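Local atomic coordinates of thioredoxin-like protein (Bacteroides caccae ATCC 43185, PDB entry 4YOD), a protein that is of unproven function but, with a thioredoxin-like domain following a helical domain, probably acts as a thiol-disulfide oxidoreductase. Residues T56-A59 with W60-Y63; H37-D40 with N41-F44; E115-I118 with P119-A123. All coordinates share one frame; numbering follows the deposited sequence.

Interaction 1 of 3, residues T56-A59 with W60-Y63; sequences TEQA and WVDY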
ATOM      1  N   THR A  56       7.128  21.688   9.815  1.00 31.87           N
ATOM      2  CA  THR A  56       6.518  20.502  10.406  1.00 31.26           C
ATOM      3  C   THR A  56       6.275  19.401   9.346  1.00 32.57           C
ATOM      4  O   THR A  56       6.550  18.234   9.624  1.00 30.81           O
ATOM      5  CB  THR A  56       5.218  20.880  11.128  1.00 38.47           C
ATOM      6  OG1 THR A  56       5.472  22.042  11.913  1.00 39.43           O
ATOM      7  CG2 THR A  56       4.699  19.750  12.022  1.00 37.97           C
ATOM      8  N   GLU A  57       5.762  19.763   8.148  1.00 28.44           N
ATOM      9  CA  GLU A  57       5.479  18.741   7.135  1.00 27.96           C
ATOM     10  C   GLU A  57       6.793  18.106   6.618  1.00 31.78           C
ATOM     11  O   GLU A  57       6.838  16.893   6.423  1.00 31.55           O
ATOM     12  CB  GLU A  57       4.638  19.322   5.984  1.00 29.42           C
ATOM     13  CG  GLU A  57       4.260  18.327   4.892  1.00 31.98           C
ATOM     14  CD  GLU A  57       3.185  18.839   3.951  1.00 47.27           C
ATOM     15  OE1 GLU A  57       2.656  19.949   4.182  1.00 42.44           O
ATOM     16  OE2 GLU A  57       2.865  18.128   2.977  1.00 43.24           O
ATOM     17  N   GLN A  58       7.863  18.909   6.451  1.00 29.12           N
ATOM     18  CA  GLN A  58       9.143  18.368   6.000  1.00 27.96           C
ATOM     19  C   GLN A  58       9.728  17.422   7.063  1.00 31.13           C
ATOM     20  O   GLN A  58      10.297  16.392   6.699  1.00 28.76           O
ATOM     21  CB  GLN A  58      10.135  19.471   5.607  1.00 29.66           C
ATOM     22  CG  GLN A  58      11.414  18.959   4.918  1.00 33.31           C
ATOM     23  CD  GLN A  58      11.162  17.971   3.801  1.00 40.11           C
ATOM     24  OE1 GLN A  58      10.307  18.168   2.929  1.00 36.15           O
ATOM     25  NE2 GLN A  58      11.917  16.880   3.805  1.00 34.52           N
ATOM     26  N   ALA A  59       9.523  17.734   8.361  1.00 29.60           N
ATOM     27  CA  ALA A  59       9.924  16.870   9.480  1.00 29.55           C
ATOM     28  C   ALA A  59       9.174  15.525   9.401  1.00 30.27           C
ATOM     29  O   ALA A  59       9.792  14.470   9.578  1.00 27.73           O
ATOM     30  CB  ALA A  59       9.632  17.554  10.812  1.00 30.74           C
ATOM     31  N   TRP A  60       7.864  15.565   9.060  1.00 27.83           N
ATOM     32  CA  TRP A  60       7.044  14.353   8.898  1.00 27.82           C
ATOM     33  C   TRP A  60       7.560  13.503   7.710  1.00 30.33           C
ATOM     34  O   TRP A  60       7.666  12.294   7.848  1.00 29.90           O
ATOM     35  CB  TRP A  60       5.553  14.676   8.723  1.00 26.63           C
ATOM     36  CG  TRP A  60       4.712  13.442   8.514  1.00 28.27           C
ATOM     37  CD1 TRP A  60       4.281  12.931   7.322  1.00 31.32           C
ATOM     38  CD2 TRP A  60       4.338  12.485   9.519  1.00 27.69           C
ATOM     39  NE1 TRP A  60       3.611  11.738   7.528  1.00 30.12           N
ATOM     40  CE2 TRP A  60       3.632  11.443   8.869  1.00 31.31           C
ATOM     41  CE3 TRP A  60       4.497  12.428  10.919  1.00 29.01           C
ATOM     42  CZ2 TRP A  60       3.083  10.358   9.569  1.00 29.97           C
ATOM     43  CZ3 TRP A  60       3.951  11.360  11.611  1.00 29.33           C
ATOM     44  CH2 TRP A  60       3.258  10.338  10.941  1.00 29.35           C
ATOM     45  N   VAL A  61       7.868  14.142   6.565  1.00 28.55           N
ATOM     46  CA  VAL A  61       8.383  13.491   5.347  1.00 28.64           C
ATOM     47  C   VAL A  61       9.714  12.750   5.670  1.00 32.41           C
ATOM     48  O   VAL A  61       9.862  11.577   5.307  1.00 31.47           O
ATOM     49  CB  VAL A  61       8.537  14.536   4.200  1.00 32.21           C
ATOM     50  CG1 VAL A  61       9.417  14.035   3.044  1.00 33.36           C
ATOM     51  CG2 VAL A  61       7.181  14.967   3.690  1.00 31.60           C
ATOM     52  N   ASP A  62      10.657  13.440   6.346  1.00 30.20           N
ATOM     53  CA  ASP A  62      11.949  12.875   6.757  1.00 30.15           C
ATOM     54  C   ASP A  62      11.767  11.698   7.747  1.00 31.82           C
ATOM     55  O   ASP A  62      12.506  10.726   7.661  1.00 31.37           O
ATOM     56  CB  ASP A  62      12.858  13.944   7.344  1.00 31.89           C
ATOM     57  CG  ASP A  62      13.376  14.914   6.290  1.00 43.37           C
ATOM     58  OD1 ASP A  62      13.437  14.523   5.098  1.00 44.58           O
ATOM     59  OD2 ASP A  62      13.699  16.064   6.655  1.00 49.72           O
ATOM     60  N   TYR A  63      10.756  11.764   8.622  1.00 27.35           N
ATOM     61  CA  TYR A  63      10.421  10.677   9.546  1.00 24.90           C
ATOM     62  C   TYR A  63       9.969   9.434   8.773  1.00 29.36           C
ATOM     63  O   TYR A  63      10.468   8.342   9.037  1.00 27.98           O
ATOM     64  CB  TYR A  63       9.305  11.124  10.506  1.00 24.85           C
ATOM     65  CG  TYR A  63       8.901  10.098  11.543  1.00 25.45           C
ATOM     66  CD1 TYR A  63       9.809   9.658  12.511  1.00 26.99           C
ATOM     67  CD2 TYR A  63       7.581   9.659  11.640  1.00 26.11           C
ATOM     68  CE1 TYR A  63       9.431   8.731  13.485  1.00 24.35           C
ATOM     69  CE2 TYR A  63       7.173   8.806  12.667  1.00 26.16           C
ATOM     70  CZ  TYR A  63       8.102   8.343  13.586  1.00 29.60           C
ATOM     71  OH  TYR A  63       7.692   7.482  14.581  1.00 28.94           O
TER
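Gln58 and Asp62 meet one helical turn apart, the amide of the first coming across the carboxylate of the second with the two planes turned 67° against each other. Gln58 starts away from its partner, CG anti to the backbone N (chi1 -171°), and a bend at chi2 folds NE2 back over the next turn. There NE2 lies 3.1 Å from Asp62 OD1 and 3.5 Å from Asp62 OD2. Both bonds are weak, for different reasons: the shorter is strongly bent, the straighter is long. Val61 comes up beside the same amide nitrogen, its CG1 3.9 Å from Gln58 NE2.

The pair illustrates i to i+4 pairing on an alpha helix, here helix 53-66 of the DUF5106 region. Beneath the side chains the backbone repeats the same spacing: Val61 N bonds Glu57 O at 2.9 Å, and Asp62 N bonds Gln58 O at 3.0 Å.

Around the helix the chemistry changes. Trp60 sends its indole away from the preceding turn, against Leu99 and Ala100 of helix 90-105 and Ile83 of helix 72-85, while its CB rests 3.4 Å from Glu57 O. Tyr63 also leads away from the preceding turn, toward helix 72-85, where Thr82 hydrogen-bonds its hydroxyl. Glu57 turns its carboxylate elsewhere, to a salt bridge with Lys102 and a hydrogen bond with Tyr103. Ala59 O receives Tyr63 N at 3.0 Å and is also hydrogen-bonded to Tyr38 OH, so one buried carbonyl serves two partners.

Interaction 2 of 3, residues H37-D40 with N41-F44; sequences HYWD and NVNF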
ATOM      1  N   HIS A  37      13.736   8.356  19.022  1.00 35.89           N
ATOM      2  CA  HIS A  37      13.874   9.666  19.653  1.00 37.40           C
ATOM      3  C   HIS A  37      13.588  10.846  18.714  1.00 37.96           C
ATOM      4  O   HIS A  37      13.701  11.995  19.141  1.00 39.52           O
ATOM      5  CB  HIS A  37      15.302   9.798  20.224  1.00 40.95           C
ATOM      6  CG  HIS A  37      15.596   8.783  21.283  1.00 47.02           C
ATOM      7  ND1 HIS A  37      15.538   9.111  22.626  1.00 50.63           N
ATOM      8  CD2 HIS A  37      15.882   7.465  21.164  1.00 50.11           C
ATOM      9  CE1 HIS A  37      15.801   7.986  23.280  1.00 51.19           C
ATOM     10  NE2 HIS A  37      16.007   6.968  22.442  1.00 51.21           N
ATOM     11  N   TYR A  38      13.150  10.570  17.478  1.00 31.06           N
ATOM     12  CA  TYR A  38      12.910  11.560  16.417  1.00 28.40           C
ATOM     13  C   TYR A  38      12.132  12.786  16.865  1.00 30.20           C
ATOM     14  O   TYR A  38      12.527  13.894  16.498  1.00 29.68           O
ATOM     15  CB  TYR A  38      12.175  10.910  15.219  1.00 27.82           C
ATOM     16  CG  TYR A  38      12.175  11.775  13.976  1.00 27.70           C
ATOM     17  CD1 TYR A  38      13.270  11.789  13.115  1.00 30.76           C
ATOM     18  CD2 TYR A  38      11.120  12.644  13.706  1.00 26.58           C
ATOM     19  CE1 TYR A  38      13.299  12.621  11.995  1.00 32.14           C
ATOM     20  CE2 TYR A  38      11.133  13.471  12.585  1.00 27.46           C
ATOM     21  CZ  TYR A  38      12.229  13.457  11.734  1.00 35.62           C
ATOM     22  OH  TYR A  38      12.262  14.274  10.637  1.00 37.13           O
ATOM     23  N   TRP A  39      11.031  12.584  17.625  1.00 25.62           N
ATOM     24  CA  TRP A  39      10.107  13.633  18.040  1.00 27.14           C
ATOM     25  C   TRP A  39      10.299  14.117  19.478  1.00 33.08           C
ATOM     26  O   TRP A  39       9.466  14.880  19.963  1.00 32.40           O
ATOM     27  CB  TRP A  39       8.658  13.108  17.871  1.00 25.29           C
ATOM     28  CG  TRP A  39       8.310  12.761  16.448  1.00 25.74           C
ATOM     29  CD1 TRP A  39       8.293  11.517  15.892  1.00 28.43           C
ATOM     30  CD2 TRP A  39       7.999  13.680  15.386  1.00 25.72           C
ATOM     31  NE1 TRP A  39       7.919  11.593  14.568  1.00 27.85           N
ATOM     32  CE2 TRP A  39       7.750  12.910  14.225  1.00 28.89           C
ATOM     33  CE3 TRP A  39       7.867  15.082  15.313  1.00 27.52           C
ATOM     34  CZ2 TRP A  39       7.378  13.489  13.002  1.00 28.41           C
ATOM     35  CZ3 TRP A  39       7.505  15.658  14.097  1.00 29.55           C
ATOM     36  CH2 TRP A  39       7.277  14.866  12.957  1.00 29.54           C
ATOM     37  N   ASP A  40      11.375  13.690  20.152  1.00 30.95           N
ATOM     38  CA  ASP A  40      11.668  14.029  21.547  1.00 32.52           C
ATOM     39  C   ASP A  40      11.691  15.540  21.859  1.00 36.24           C
ATOM     40  O   ASP A  40      11.315  15.920  22.966  1.00 36.19           O
ATOM     41  CB  ASP A  40      13.032  13.440  21.950  1.00 36.16           C
ATOM     42  CG  ASP A  40      13.034  11.969  22.334  1.00 49.19           C
ATOM     43  OD1 ASP A  40      12.028  11.275  22.055  1.00 48.62           O
ATOM     44  OD2 ASP A  40      14.043  11.511  22.924  1.00 58.65           O
ATOM     45  N   ASN A  41      12.130  16.388  20.906  1.00 32.25           N
ATOM     46  CA  ASN A  41      12.261  17.833  21.134  1.00 32.84           C
ATOM     47  C   ASN A  41      11.084  18.633  20.586  1.00 36.56           C
ATOM     48  O   ASN A  41      11.157  19.856  20.490  1.00 36.09           O
ATOM     49  CB  ASN A  41      13.578  18.334  20.549  1.00 31.97           C
ATOM     50  CG  ASN A  41      14.764  17.731  21.248  1.00 46.76           C
ATOM     51  OD1 ASN A  41      14.669  17.210  22.367  1.00 42.42           O
ATOM     52  ND2 ASN A  41      15.896  17.760  20.603  1.00 41.20           N
ATOM     53  N   VAL A  42       9.982  17.952  20.316  1.00 32.64           N
ATOM     54  CA  VAL A  42       8.765  18.564  19.786  1.00 32.50           C
ATOM     55  C   VAL A  42       7.690  18.635  20.897  1.00 39.11           C
ATOM     56  O   VAL A  42       7.541  17.697  21.679  1.00 41.49           O
ATOM     57  CB  VAL A  42       8.292  17.768  18.533  1.00 34.26           C
ATOM     58  CG1 VAL A  42       6.895  18.183  18.071  1.00 33.25           C
ATOM     59  CG2 VAL A  42       9.300  17.924  17.386  1.00 33.76           C
ATOM     60  N   ASN A  43       6.968  19.768  20.960  1.00 35.03           N
ATOM     61  CA  ASN A  43       5.850  20.007  21.873  1.00 34.20           C
ATOM     62  C   ASN A  43       4.589  19.857  21.056  1.00 37.21           C
ATOM     63  O   ASN A  43       4.253  20.774  20.292  1.00 36.90           O
ATOM     64  CB  ASN A  43       5.947  21.427  22.509  1.00 37.60           C
ATOM     65  CG  ASN A  43       4.781  21.775  23.428  1.00 56.80           C
ATOM     66  OD1 ASN A  43       3.901  20.950  23.710  1.00 45.12           O
ATOM     67  ND2 ASN A  43       4.763  23.002  23.941  1.00 45.85           N
ATOM     68  N   PHE A  44       3.897  18.699  21.176  1.00 32.90           N
ATOM     69  CA  PHE A  44       2.682  18.467  20.396  1.00 32.91           C
ATOM     70  C   PHE A  44       1.451  19.270  20.901  1.00 41.55           C
ATOM     71  O   PHE A  44       0.406  19.237  20.258  1.00 41.93           O
ATOM     72  CB  PHE A  44       2.360  16.985  20.305  1.00 32.72           C
ATOM     73  CG  PHE A  44       3.278  16.236  19.372  1.00 32.61           C
ATOM     74  CD1 PHE A  44       3.390  16.606  18.030  1.00 34.56           C
ATOM     75  CD2 PHE A  44       4.020  15.150  19.823  1.00 33.77           C
ATOM     76  CE1 PHE A  44       4.214  15.891  17.156  1.00 33.29           C
ATOM     77  CE2 PHE A  44       4.838  14.430  18.944  1.00 35.39           C
ATOM     78  CZ  PHE A  44       4.933  14.809  17.617  1.00 32.34           C
TER
HETATM   79  O   HOH W   1      12.838  16.063  18.093  1.00 34.71           O
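Trp39 holds CG anti to its carbonyl carbon (chi1 -62°), and Phe44 does the same, which brings the two rings into contact, Trp39 from within a short bend and Phe44 from just beyond it. The bend consists of two overlapping type I beta turns, His37 to Asp40 and Trp39 to Val42, in the loop that leads from helix 27-37 to helix 53-66. Phe44 reaches Trp39 with the far corner of its ring: CZ lies 3.7 Å from Trp39 CE3. The side chains cross at about a right angle, but the ring planes stand at 44° and the centroids 5.7 Å apart, an oblique meeting.

Val42 comes to the same indole carbon from another direction. It lies alongside Trp39, pointing the same way, and puts CG2 at the indole edge, near the ring plane and 3.8 Å from Trp39 CE3. The backbone brings it there, since Val42 N bonds Trp39 O at 3.1 Å to close the second turn. Arg85 of helix 72-85 supplies a further bond to Trp39 O and one to Val42 O, tying both ends of the turn to the helical body. Trp39 itself packs on Trp60 and meets Tyr63 edge-to-face.

Away from the rings the bend is held by polar groups. His37 ND1 gives a hydrogen bond of 2.8 Å to Asp40 OD2, on the syn side of the carboxylate though 30° out of its plane. A water bridges the turns, donating a hydrogen bond to Tyr38 O at 2.7 Å and accepting one from Asn41 N at 2.9 Å.

Interaction 3 of 3, residues E115-I118 with P119-A123; sequences EFYI and PVLEA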
ATOM      1  N   GLU A 115       1.680  -0.787   5.480  1.00 24.97           N
ATOM      2  CA  GLU A 115       2.195  -1.315   6.747  1.00 25.38           C
ATOM      3  C   GLU A 115       2.600  -0.162   7.714  1.00 29.04           C
ATOM      4  O   GLU A 115       2.608  -0.366   8.922  1.00 28.90           O
ATOM      5  CB  GLU A 115       3.353  -2.288   6.527  1.00 27.42           C
ATOM      6  CG  GLU A 115       2.910  -3.672   6.027  1.00 32.25           C
ATOM      7  CD  GLU A 115       1.880  -4.422   6.855  1.00 46.88           C
ATOM      8  OE1 GLU A 115       2.062  -4.533   8.090  1.00 38.41           O
ATOM      9  OE2 GLU A 115       0.905  -4.934   6.258  1.00 40.68           O
ATOM     10  N   PHE A 116       2.879   1.051   7.197  1.00 24.62           N
ATOM     11  CA  PHE A 116       3.151   2.173   8.095  1.00 23.98           C
ATOM     12  C   PHE A 116       1.844   2.895   8.438  1.00 27.69           C
ATOM     13  O   PHE A 116       1.729   3.484   9.505  1.00 26.63           O
ATOM     14  CB  PHE A 116       4.163   3.156   7.474  1.00 25.88           C
ATOM     15  CG  PHE A 116       5.593   2.713   7.230  1.00 28.23           C
ATOM     16  CD1 PHE A 116       6.089   1.540   7.796  1.00 31.19           C
ATOM     17  CD2 PHE A 116       6.465   3.506   6.488  1.00 31.49           C
ATOM     18  CE1 PHE A 116       7.416   1.145   7.575  1.00 33.66           C
ATOM     19  CE2 PHE A 116       7.793   3.107   6.273  1.00 35.58           C
ATOM     20  CZ  PHE A 116       8.248   1.926   6.808  1.00 33.58           C
ATOM     21  N   TYR A 117       0.849   2.865   7.533  1.00 25.20           N
ATOM     22  CA  TYR A 117      -0.417   3.538   7.779  1.00 24.16           C
ATOM     23  C   TYR A 117      -1.328   2.764   8.763  1.00 26.21           C
ATOM     24  O   TYR A 117      -2.046   3.404   9.537  1.00 24.63           O
ATOM     25  CB  TYR A 117      -1.145   3.811   6.455  1.00 25.16           C
ATOM     26  CG  TYR A 117      -2.308   4.761   6.610  1.00 26.00           C
ATOM     27  CD1 TYR A 117      -2.129   6.038   7.150  1.00 26.00           C
ATOM     28  CD2 TYR A 117      -3.584   4.395   6.212  1.00 26.71           C
ATOM     29  CE1 TYR A 117      -3.204   6.904   7.321  1.00 25.39           C
ATOM     30  CE2 TYR A 117      -4.651   5.285   6.305  1.00 27.21           C
ATOM     31  CZ  TYR A 117      -4.458   6.538   6.860  1.00 29.45           C
ATOM     32  OH  TYR A 117      -5.558   7.348   7.025  1.00 32.16           O
ATOM     33  N   ILE A 118      -1.302   1.406   8.749  1.00 23.48           N
ATOM     34  CA  ILE A 118      -2.116   0.570   9.662  1.00 22.21           C
ATOM     35  C   ILE A 118      -1.910   0.984  11.164  1.00 27.67           C
ATOM     36  O   ILE A 118      -2.941   1.274  11.782  1.00 25.61           O
ATOM     37  CB  ILE A 118      -1.896  -0.936   9.405  1.00 25.24           C
ATOM     38  CG1 ILE A 118      -2.672  -1.355   8.112  1.00 26.37           C
ATOM     39  CG2 ILE A 118      -2.312  -1.809  10.609  1.00 25.62           C
ATOM     40  CD1 ILE A 118      -2.175  -2.677   7.456  1.00 31.77           C
ATOM     41  N   PRO A 119      -0.671   1.132  11.753  1.00 25.70           N
ATOM     42  CA  PRO A 119      -0.583   1.622  13.155  1.00 25.77           C
ATOM     43  C   PRO A 119      -1.182   3.034  13.348  1.00 28.44           C
ATOM     44  O   PRO A 119      -1.703   3.302  14.428  1.00 27.66           O
ATOM     45  CB  PRO A 119       0.923   1.607  13.468  1.00 28.10           C
ATOM     46  CG  PRO A 119       1.612   1.513  12.158  1.00 31.39           C
ATOM     47  CD  PRO A 119       0.668   0.796  11.224  1.00 26.66           C
ATOM     48  N   VAL A 120      -1.152   3.920  12.320  1.00 24.83           N
ATOM     49  CA  VAL A 120      -1.825   5.242  12.416  1.00 24.14           C
ATOM     50  C   VAL A 120      -3.355   5.022  12.606  1.00 26.50           C
ATOM     51  O   VAL A 120      -3.946   5.638  13.480  1.00 23.59           O
ATOM     52  CB  VAL A 120      -1.561   6.191  11.218  1.00 26.22           C
ATOM     53  CG1 VAL A 120      -2.236   7.549  11.435  1.00 26.36           C
ATOM     54  CG2 VAL A 120      -0.059   6.373  10.961  1.00 26.04           C
ATOM     55  N   LEU A 121      -3.966   4.139  11.782  1.00 23.52           N
ATOM     56  CA  LEU A 121      -5.402   3.822  11.822  1.00 21.92           C
ATOM     57  C   LEU A 121      -5.789   3.211  13.135  1.00 25.52           C
ATOM     58  O   LEU A 121      -6.859   3.526  13.651  1.00 24.29           O
ATOM     59  CB  LEU A 121      -5.776   2.869  10.672  1.00 21.74           C
ATOM     60  CG  LEU A 121      -5.718   3.453   9.264  1.00 24.22           C
ATOM     61  CD1 LEU A 121      -5.921   2.369   8.226  1.00 24.93           C
ATOM     62  CD2 LEU A 121      -6.727   4.610   9.088  1.00 28.28           C
ATOM     63  N   GLU A 122      -4.904   2.337  13.697  1.00 23.16           N
ATOM     64  CA  GLU A 122      -5.111   1.674  14.992  1.00 23.32           C
ATOM     65  C   GLU A 122      -5.110   2.724  16.113  1.00 28.05           C
ATOM     66  O   GLU A 122      -5.949   2.674  17.027  1.00 26.95           O
ATOM     67  CB  GLU A 122      -4.030   0.598  15.230  1.00 24.58           C
ATOM     68  CG  GLU A 122      -4.201  -0.649  14.341  1.00 27.88           C
ATOM     69  CD  GLU A 122      -3.117  -1.716  14.430  1.00 43.47           C
ATOM     70  OE1 GLU A 122      -1.957  -1.384  14.774  1.00 36.64           O
ATOM     71  OE2 GLU A 122      -3.422  -2.890  14.118  1.00 37.47           O
ATOM     72  N   ALA A 123      -4.187   3.694  16.036  1.00 25.16           N
ATOM     73  CA  ALA A 123      -4.129   4.778  17.027  1.00 25.55           C
ATOM     74  C   ALA A 123      -5.366   5.656  16.940  1.00 28.01           C
ATOM     75  O   ALA A 123      -5.854   6.094  17.968  1.00 28.26           O
ATOM     76  CB  ALA A 123      -2.879   5.616  16.808  1.00 26.02           C
TER
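Ile118 O takes the hydrogen of Glu122 N at 2.9 Å, the shortest polar bond between 115-118 and 119-123, with the donor nearly in line with the carbonyl. One residue earlier, Leu121 N bonds Tyr117 O at 3.0 Å. Both belong to helix 114-125, which illustrates a proline kink: Pro119 has no hydrogen on N, and its ring fills the place where the preceding turn would be bonded. Pro119 CD is pressed to 3.2 Å from Glu115 O and CG to 3.3 Å from Phe116 O. Glu115 O finds a partner instead in Gln76 NE2 of helix 72-85.

Across the kink, Tyr117 and Leu121 carry the side-chain contact. The tyrosine ring extends from a CG set anti to the backbone N (chi1 -168°), which brings one ring face to the following turn. Leu121 lies over that face as a CH-pi contact, its CG 4.1 Å from the ring centroid and 29° off the normal. Its two methyls divide the ring's CD2-CE2 side, CD1 near Tyr117 CD2 and CD2 only 3.5 Å from Tyr117 CE2. The Val120 side chain runs at about a right angle to that of Tyr117, with its CB more loosely placed near CD1. The hydroxyl continues past this apolar patch to a hydrogen bond with Arg141 of helix 132-146. Replacing Tyr117 by an alanine would probably leave Leu121 without the face it rests on, Arg141 without its hydroxyl partner, and a gap where the ring now packs toward helix 90-105.

Ile118 packs on Leu142 and Ala145 of helix 132-146, and along its own helix the extended Glu122 chain passes close by, its OE2 3.8 Å from Ile118 CG2.

Overall arrangement
All three contacts are local ones within the helical DUF5106 region, yet their settings differ. Interaction 3 is the buried one, with apolar packing against helices on several sides; interactions 1 and 2 are partly buried, each with a polar outer side and an aromatic inner side. Interactions 1 and 2 touch directly, through a polar and an aromatic pair, joining the loop to helix 53-66. Interaction 3 stands apart, its centre about 17 Å from that of interaction 1, but helix 72-85 borders all three, and helix 90-105 borders interactions 1 and 3. Regular helical bonding serves interaction 1, turn and water bonding interaction 2, and a proline-broken pattern interaction 3.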